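Local coordinates for protein ferric-chelate reductase (NAD(P)H) (Archaeoglobus fulgidus, PDB 1I0R) that reduces chelated ferric iron, releasing it as ferrous iron, with NADH or NADPH as electron donor and FMN or FAD as cofactor, at residues B[34-38]-B[39-43]; B[66-69]-B[70-73]; B[144-147]-B[148-151]. One frame throughout, in Å; residues are numbered along the deposited sequence.

In the fold
The three contacts follow in series along the chain. Contact 1 closes the hairpin of strands 23-37 and 40-47 in the six-stranded antiparallel barrel. Contact 2 is the turn by which the chain leaves strand 61-67 of that barrel for helix 73-78, and contact 3 is the start of helix 147-155. Contacts 2 and 3, their centres about 9 Å apart, touch: L67 O lies 3.0 Å from L145 N, and M73 packs on Y150. Contact 1 is about 24 Å and 23 Å from them, centre to centre. Contacts 2 and 3 thus join the exit of a barrel strand to the helix that carries NADP(+)-binding residues, while contact 1 lies at a hairpin end that, like contact 3, meets the second subunit.

Contact 1: residues B[34-38]-B[39-43]; sequences QLTSK and PVQIA
Q34 and I42 face each other as an antiparallel, non-hydrogen-bonded pair near the end of the beta hairpin formed by strands 23-37 and 40-47, whose short segments run at 171° to each other. With CG anti to the backbone N (chi1 179°) and the chain extended beyond it, the Q34 side chain reaches along its own strand to the turn. Its CB rests 3.8 Å from I42 CD1, and CG lies near both that methyl and the carbonyl oxygen of Q41. Toward the tip, the Q34 side chain crosses that of V40 at about a right angle, with NE2 3.9 Å from V40 CG1. The same NE2 donates to T36 O over 3.0 Å, with the acceptor in the plane of the amide but the donor 47° out of the T36 carbonyl plane.

The backbone link L35 N to Q41 O is short at 2.8 Å and nearly straight, whereas Q41 N to T36 O is weak. Farther from the turn, the methyl of A43 packs 3.8 Å from L35 CG. Nearer the turn, which contains a cis peptide bond before P39, T36 OG1 donates to P39 O at 2.7 Å, nearly along the C=O axis. Around this end, strand 126-138 and F6 of the second subunit add packing. The chemistry implies a hairpin end in which two side-chain donors supplement sparse backbone bonding: the Q34 amide holds T36 O and the T36 hydroxyl ties down the turn.

Contact 2: residues B[66-69]-B[70-73]; sequences VLEL and ETPM
A type I beta turn runs from E68 to T71, with L69 and E70 at its corners, and is closed by T71 N donating to E68 O at 3.1 Å with an N-H...O angle of 152°. The T71 hydroxyl grips the same oxygen: OG1 donates to E68 O at 2.7 Å, tilted 19° from the carbonyl plane, while the amide nitrogen lies well above that plane. A chi1 of -62° sets OG1 beside its own backbone N, and this places both donors of one residue on a single acceptor. The hydroxyl is also flanked by carbon, with L67 CB 3.6 Å and E68 CG 3.5 Å away. With an alanine here the N-H bond to E68 O would remain, but that oxygen would probably lose its second grip and a gap would open beside L67 CB.

The E68 side chain extends beyond CG, and its carboxylate is shared out. OE1 accepts from a water, 2.8 Å away, that in turn accepts from E70 N, while OE2 is hydrogen-bonded to H108 ND1. A second water donates to L69 O and to T71 O, 2.6 Å from the latter, bridging the two carbonyls. P72 then takes the N-cap position of helix 73-78, and M73 begins the helix and packs against K154 of helix 147-155. The chemistry implies a polar exit from strand 61-67, in which a doubly held carbonyl and two water bridges probably help to fix the path of the chain, and the E68 carboxylate ties the turn to H108, just before strand 109-122.

Contact 3: residues B[144-147]-B[148-151]; sequences VLTY and ADYH
D149 CG turns back beside its own backbone N (chi1 -74°), which brings OD1 to T146 N, while T146 OG1 is modelled between its backbone N and carbonyl carbon (chi1 67°), its exact place less sure. The two residues form a capping box, with T146 as the N-cap of helix 147-155. In one arm T146 N donates to D149 OD1 at 3.1 Å, meeting the oxygen on its anti side and well out of the carboxylate plane. In the other, D149 N donates to T146 OG1, a bond that shares the uncertainty of that hydroxyl. The exchange supplies acceptors to backbone N-H groups at the helix start, where the first-turn amides have no preceding carbonyls to bond.

Helical bonds take over at once. Y150 N reaches T146 O at 3.0 Å, and H151 N reaches Y147 O at 3.0 Å. On the buried side L145 CD1 lies 3.6 Å from D149 CB, the two side chains running antiparallel alongside each other; L13 and I76 also touch L145. Y150 CB lies 3.4 Å from Y147 O, and the side chain continues to I76 of helix 73-78, while S10 of the second subunit packs on T146.

Residues Y147 to H151 belong to the NADP(+) binding site, so the capping box lies at the start of the helix that carries them, and probably helps to fix where it begins. Y147 and H151, one turn apart, lie alongside each other in an oblique arrangement, ring centroids 5.2 Å apart and planes at 47°, and their closest side-chain atoms are Y147 OH and H151 CE1, separated by 3.7 Å.

Contact 1: residues B[34-38]-B[39-43]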
loop_
_atom_site.group_PDB
_atom_site.type_symbol
_atom_site.label_atom_id
_atom_site.label_comp_id
_atom_site.label_asym_id
_atom_site.label_seq_id
_atom_site.Cartn_x
_atom_site.Cartn_y
_atom_site.Cartn_z
ATOM N N GLN B 34 -3.832 0.573 5.125
ATOM C CA GLN B 34 -4.280 1.247 6.334
ATOM C C GLN B 34 -3.608 2.626 6.375
ATOM O O GLN B 34 -2.396 2.729 6.163
ATOM C CB GLN B 34 -3.868 0.441 7.581
ATOM C CG GLN B 34 -4.291 1.112 8.899
ATOM C CD GLN B 34 -4.050 0.226 10.119
ATOM O OE1 GLN B 34 -3.605 -0.925 9.990
ATOM N NE2 GLN B 34 -4.351 0.761 11.307
ATOM N N LEU B 35 -4.372 3.666 6.685
ATOM C CA LEU B 35 -3.795 5.021 6.745
ATOM C C LEU B 35 -3.481 5.495 8.145
ATOM O O LEU B 35 -2.449 6.159 8.369
ATOM C CB LEU B 35 -4.756 6.025 6.110
ATOM C CG LEU B 35 -5.035 5.781 4.626
ATOM C CD1 LEU B 35 -5.523 7.074 4.002
ATOM C CD2 LEU B 35 -3.749 5.374 3.932
ATOM N N THR B 36 -4.364 5.157 9.082
ATOM C CA THR B 36 -4.245 5.616 10.469
ATOM C C THR B 36 -4.661 4.526 11.460
ATOM O O THR B 36 -5.321 3.549 11.078
ATOM C CB THR B 36 -5.168 6.849 10.720
ATOM O OG1 THR B 36 -6.543 6.466 10.588
ATOM C CG2 THR B 36 -4.897 7.968 9.689
ATOM N N SER B 37 -4.300 4.708 12.728
ATOM C CA SER B 37 -4.695 3.723 13.743
ATOM C C SER B 37 -5.654 4.324 14.766
ATOM O O SER B 37 -6.317 3.586 15.497
ATOM C CB SER B 37 -3.468 3.168 14.456
ATOM O OG SER B 37 -2.756 4.217 15.099
ATOM N N LYS B 38 -5.750 5.652 14.798
ATOM C CA LYS B 38 -6.625 6.349 15.744
ATOM C C LYS B 38 -7.543 7.357 15.058
ATOM O O LYS B 38 -7.201 8.532 14.931
ATOM C CB LYS B 38 -5.789 7.085 16.804
ATOM C CG LYS B 38 -5.050 6.155 17.759
ATOM C CD LYS B 38 -4.335 6.921 18.880
ATOM C CE LYS B 38 -3.701 5.957 19.894
ATOM N NZ LYS B 38 -2.940 6.643 21.000
ATOM N N PRO B 39 -8.707 6.915 14.572
ATOM C CA PRO B 39 -9.239 5.552 14.601
ATOM C C PRO B 39 -8.680 4.788 13.400
ATOM O O PRO B 39 -7.999 5.363 12.549
ATOM C CB PRO B 39 -10.739 5.783 14.482
ATOM C CG PRO B 39 -10.797 6.928 13.517
ATOM C CD PRO B 39 -9.685 7.847 13.986
ATOM N N VAL B 40 -8.966 3.500 13.311
ATOM C CA VAL B 40 -8.467 2.751 12.181
ATOM C C VAL B 40 -9.197 3.166 10.898
ATOM O O VAL B 40 -10.436 3.101 10.815
ATOM C CB VAL B 40 -8.640 1.243 12.384
ATOM C CG1 VAL B 40 -8.282 0.505 11.083
ATOM C CG2 VAL B 40 -7.716 0.768 13.516
ATOM N N GLN B 41 -8.419 3.632 9.914
ATOM C CA GLN B 41 -8.950 4.008 8.608
ATOM C C GLN B 41 -8.210 3.232 7.525
ATOM O O GLN B 41 -6.983 3.045 7.582
ATOM C CB GLN B 41 -8.811 5.516 8.365
ATOM C CG GLN B 41 -9.640 6.301 9.338
ATOM C CD GLN B 41 -9.491 7.794 9.157
ATOM O OE1 GLN B 41 -8.400 8.357 9.372
ATOM N NE2 GLN B 41 -10.572 8.445 8.768
ATOM N N ILE B 42 -8.974 2.780 6.535
ATOM C CA ILE B 42 -8.457 1.986 5.408
ATOM C C ILE B 42 -8.770 2.697 4.107
ATOM O O ILE B 42 -9.876 3.202 3.923
ATOM C CB ILE B 42 -9.144 0.591 5.331
ATOM C CG1 ILE B 42 -9.024 -0.130 6.674
ATOM C CG2 ILE B 42 -8.529 -0.245 4.205
ATOM C CD1 ILE B 42 -7.596 -0.270 7.203
ATOM N N ALA B 43 -7.795 2.747 3.210
ATOM C CA ALA B 43 -7.999 3.381 1.915
ATOM C C ALA B 43 -8.053 2.335 0.806
ATOM O O ALA B 43 -7.335 1.324 0.855
ATOM C CB ALA B 43 -6.863 4.360 1.626
#

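Contact 2: residues B[66-69]-B[70-73]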
loop_
_atom_site.group_PDB
_atom_site.type_symbol
_atom_site.label_atom_id
_atom_site.label_comp_id
_atom_site.label_asym_id
_atom_site.label_seq_id
_atom_site.Cartn_x
_atom_site.Cartn_y
_atom_site.Cartn_z
ATOM N N VAL B 66 -8.991 -10.154 2.212
ATOM C CA VAL B 66 -7.554 -10.329 1.945
ATOM C C VAL B 66 -7.367 -11.758 1.444
ATOM O O VAL B 66 -7.555 -12.719 2.197
ATOM C CB VAL B 66 -6.719 -10.086 3.227
ATOM C CG1 VAL B 66 -5.212 -10.177 2.906
ATOM C CG2 VAL B 66 -7.046 -8.709 3.792
ATOM N N LEU B 67 -7.002 -11.902 0.174
ATOM C CA LEU B 67 -6.870 -13.238 -0.412
ATOM C C LEU B 67 -5.712 -14.087 0.076
ATOM O O LEU B 67 -4.623 -13.584 0.328
ATOM C CB LEU B 67 -6.810 -13.135 -1.939
ATOM C CG LEU B 67 -8.037 -12.479 -2.575
ATOM C CD1 LEU B 67 -7.784 -12.167 -4.060
ATOM C CD2 LEU B 67 -9.236 -13.412 -2.386
ATOM N N GLU B 68 -5.967 -15.389 0.229
ATOM C CA GLU B 68 -4.934 -16.313 0.679
ATOM C C GLU B 68 -4.008 -16.693 -0.476
ATOM O O GLU B 68 -4.382 -16.617 -1.656
ATOM C CB GLU B 68 -5.564 -17.577 1.295
ATOM C CG GLU B 68 -6.284 -18.478 0.286
ATOM C CD GLU B 68 -6.857 -19.742 0.932
ATOM O OE1 GLU B 68 -6.178 -20.329 1.796
ATOM O OE2 GLU B 68 -7.981 -20.162 0.572
ATOM N N LEU B 69 -2.787 -17.084 -0.122
ATOM C CA LEU B 69 -1.766 -17.456 -1.097
ATOM C C LEU B 69 -2.224 -18.470 -2.141
ATOM O O LEU B 69 -1.871 -18.370 -3.316
ATOM C CB LEU B 69 -0.546 -18.009 -0.349
ATOM C CG LEU B 69 0.528 -18.715 -1.179
ATOM C CD1 LEU B 69 1.197 -17.717 -2.121
ATOM C CD2 LEU B 69 1.551 -19.353 -0.239
ATOM N N GLU B 70 -3.018 -19.440 -1.710
ATOM C CA GLU B 70 -3.481 -20.479 -2.621
ATOM C C GLU B 70 -4.812 -20.231 -3.323
ATOM O O GLU B 70 -5.451 -21.174 -3.792
ATOM C CB GLU B 70 -3.530 -21.816 -1.881
ATOM C CG GLU B 70 -2.160 -22.425 -1.651
ATOM C CD GLU B 70 -2.239 -23.775 -0.973
ATOM O OE1 GLU B 70 -2.583 -23.815 0.229
ATOM O OE2 GLU B 70 -1.969 -24.798 -1.646
ATOM N N THR B 71 -5.225 -18.972 -3.411
ATOM C CA THR B 71 -6.477 -18.635 -4.081
ATOM C C THR B 71 -6.416 -19.063 -5.547
ATOM O O THR B 71 -5.485 -18.715 -6.263
ATOM C CB THR B 71 -6.752 -17.111 -4.022
ATOM O OG1 THR B 71 -6.876 -16.696 -2.653
ATOM C CG2 THR B 71 -8.050 -16.781 -4.747
ATOM N N PRO B 72 -7.411 -19.835 -6.016
ATOM C CA PRO B 72 -7.406 -20.277 -7.420
ATOM C C PRO B 72 -7.464 -19.126 -8.429
ATOM O O PRO B 72 -8.205 -18.162 -8.243
ATOM C CB PRO B 72 -8.645 -21.171 -7.505
ATOM C CG PRO B 72 -8.763 -21.717 -6.111
ATOM C CD PRO B 72 -8.486 -20.499 -5.257
ATOM N N MET B 73 -6.692 -19.217 -9.509
ATOM C CA MET B 73 -6.716 -18.147 -10.499
ATOM C C MET B 73 -8.119 -17.927 -11.065
ATOM O O MET B 73 -8.481 -16.807 -11.438
ATOM C CB MET B 73 -5.742 -18.450 -11.643
ATOM C CG MET B 73 -4.279 -18.451 -11.233
ATOM S SD MET B 73 -3.708 -16.808 -10.704
ATOM C CE MET B 73 -3.248 -16.081 -12.288
HETATM O O HOH W 1 -3.426 -20.234 1.096
HETATM O O HOH W 2 -2.943 -19.150 -5.874
#

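Contact 3: residues B[144-147]-B[148-151]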
loop_
_atom_site.group_PDB
_atom_site.type_symbol
_atom_site.label_atom_id
_atom_site.label_comp_id
_atom_site.label_asym_id
_atom_site.label_seq_id
_atom_site.Cartn_x
_atom_site.Cartn_y
_atom_site.Cartn_z
ATOM N N VAL B 144 -0.883 -14.915 3.110
ATOM C CA VAL B 144 -1.572 -14.045 2.167
ATOM C C VAL B 144 -0.921 -14.047 0.796
ATOM O O VAL B 144 0.255 -14.382 0.643
ATOM C CB VAL B 144 -1.636 -12.565 2.660
ATOM C CG1 VAL B 144 -2.276 -12.496 4.028
ATOM C CG2 VAL B 144 -0.247 -11.938 2.653
ATOM N N LEU B 145 -1.708 -13.677 -0.202
ATOM C CA LEU B 145 -1.241 -13.586 -1.577
ATOM C C LEU B 145 -0.796 -12.150 -1.852
ATOM O O LEU B 145 -1.566 -11.216 -1.668
ATOM C CB LEU B 145 -2.380 -13.961 -2.543
ATOM C CG LEU B 145 -2.123 -13.833 -4.056
ATOM C CD1 LEU B 145 -0.980 -14.771 -4.447
ATOM C CD2 LEU B 145 -3.396 -14.168 -4.856
ATOM N N THR B 146 0.453 -11.963 -2.261
ATOM C CA THR B 146 0.919 -10.615 -2.575
ATOM C C THR B 146 0.731 -10.403 -4.068
ATOM O O THR B 146 0.549 -11.363 -4.816
ATOM C CB THR B 146 2.407 -10.417 -2.245
ATOM O OG1 THR B 146 3.200 -11.220 -3.120
ATOM C CG2 THR B 146 2.690 -10.813 -0.808
ATOM N N TYR B 147 0.744 -9.150 -4.501
ATOM C CA TYR B 147 0.587 -8.830 -5.917
ATOM C C TYR B 147 1.741 -9.403 -6.739
ATOM O O TYR B 147 1.531 -9.917 -7.840
ATOM C CB TYR B 147 0.499 -7.307 -6.100
ATOM C CG TYR B 147 0.385 -6.840 -7.532
ATOM C CD1 TYR B 147 -0.757 -7.106 -8.280
ATOM C CD2 TYR B 147 1.407 -6.101 -8.130
ATOM C CE1 TYR B 147 -0.884 -6.640 -9.596
ATOM C CE2 TYR B 147 1.293 -5.632 -9.447
ATOM C CZ TYR B 147 0.143 -5.903 -10.166
ATOM O OH TYR B 147 0.002 -5.406 -11.450
ATOM N N ALA B 148 2.957 -9.322 -6.200
ATOM C CA ALA B 148 4.117 -9.841 -6.906
ATOM C C ALA B 148 3.975 -11.359 -7.060
ATOM O O ALA B 148 4.339 -11.900 -8.105
ATOM C CB ALA B 148 5.390 -9.490 -6.146
ATOM N N ASP B 149 3.441 -12.026 -6.032
ATOM C CA ASP B 149 3.222 -13.485 -6.045
ATOM C C ASP B 149 2.282 -13.809 -7.196
ATOM O O ASP B 149 2.553 -14.678 -8.020
ATOM C CB ASP B 149 2.528 -13.974 -4.758
ATOM C CG ASP B 149 3.440 -13.998 -3.545
ATOM O OD1 ASP B 149 2.900 -13.890 -2.406
ATOM O OD2 ASP B 149 4.672 -14.153 -3.714
ATOM N N TYR B 150 1.152 -13.107 -7.218
ATOM C CA TYR B 150 0.146 -13.305 -8.246
ATOM C C TYR B 150 0.763 -13.215 -9.636
ATOM O O TYR B 150 0.511 -14.054 -10.506
ATOM C CB TYR B 150 -0.960 -12.257 -8.084
ATOM C CG TYR B 150 -1.950 -12.223 -9.218
ATOM C CD1 TYR B 150 -2.888 -13.243 -9.387
ATOM C CD2 TYR B 150 -1.916 -11.195 -10.154
ATOM C CE1 TYR B 150 -3.763 -13.238 -10.468
ATOM C CE2 TYR B 150 -2.781 -11.180 -11.231
ATOM C CZ TYR B 150 -3.701 -12.197 -11.384
ATOM O OH TYR B 150 -4.569 -12.145 -12.448
ATOM N N HIS B 151 1.580 -12.192 -9.840
ATOM C CA HIS B 151 2.226 -11.986 -11.122
ATOM C C HIS B 151 3.135 -13.141 -11.525
ATOM O O HIS B 151 3.072 -13.628 -12.650
ATOM C CB HIS B 151 3.028 -10.698 -11.087
ATOM C CG HIS B 151 2.613 -9.719 -12.130
ATOM N ND1 HIS B 151 1.363 -9.136 -12.144
ATOM C CD2 HIS B 151 3.263 -9.252 -13.221
ATOM C CE1 HIS B 151 1.261 -8.351 -13.203
ATOM N NE2 HIS B 151 2.400 -8.404 -13.872
#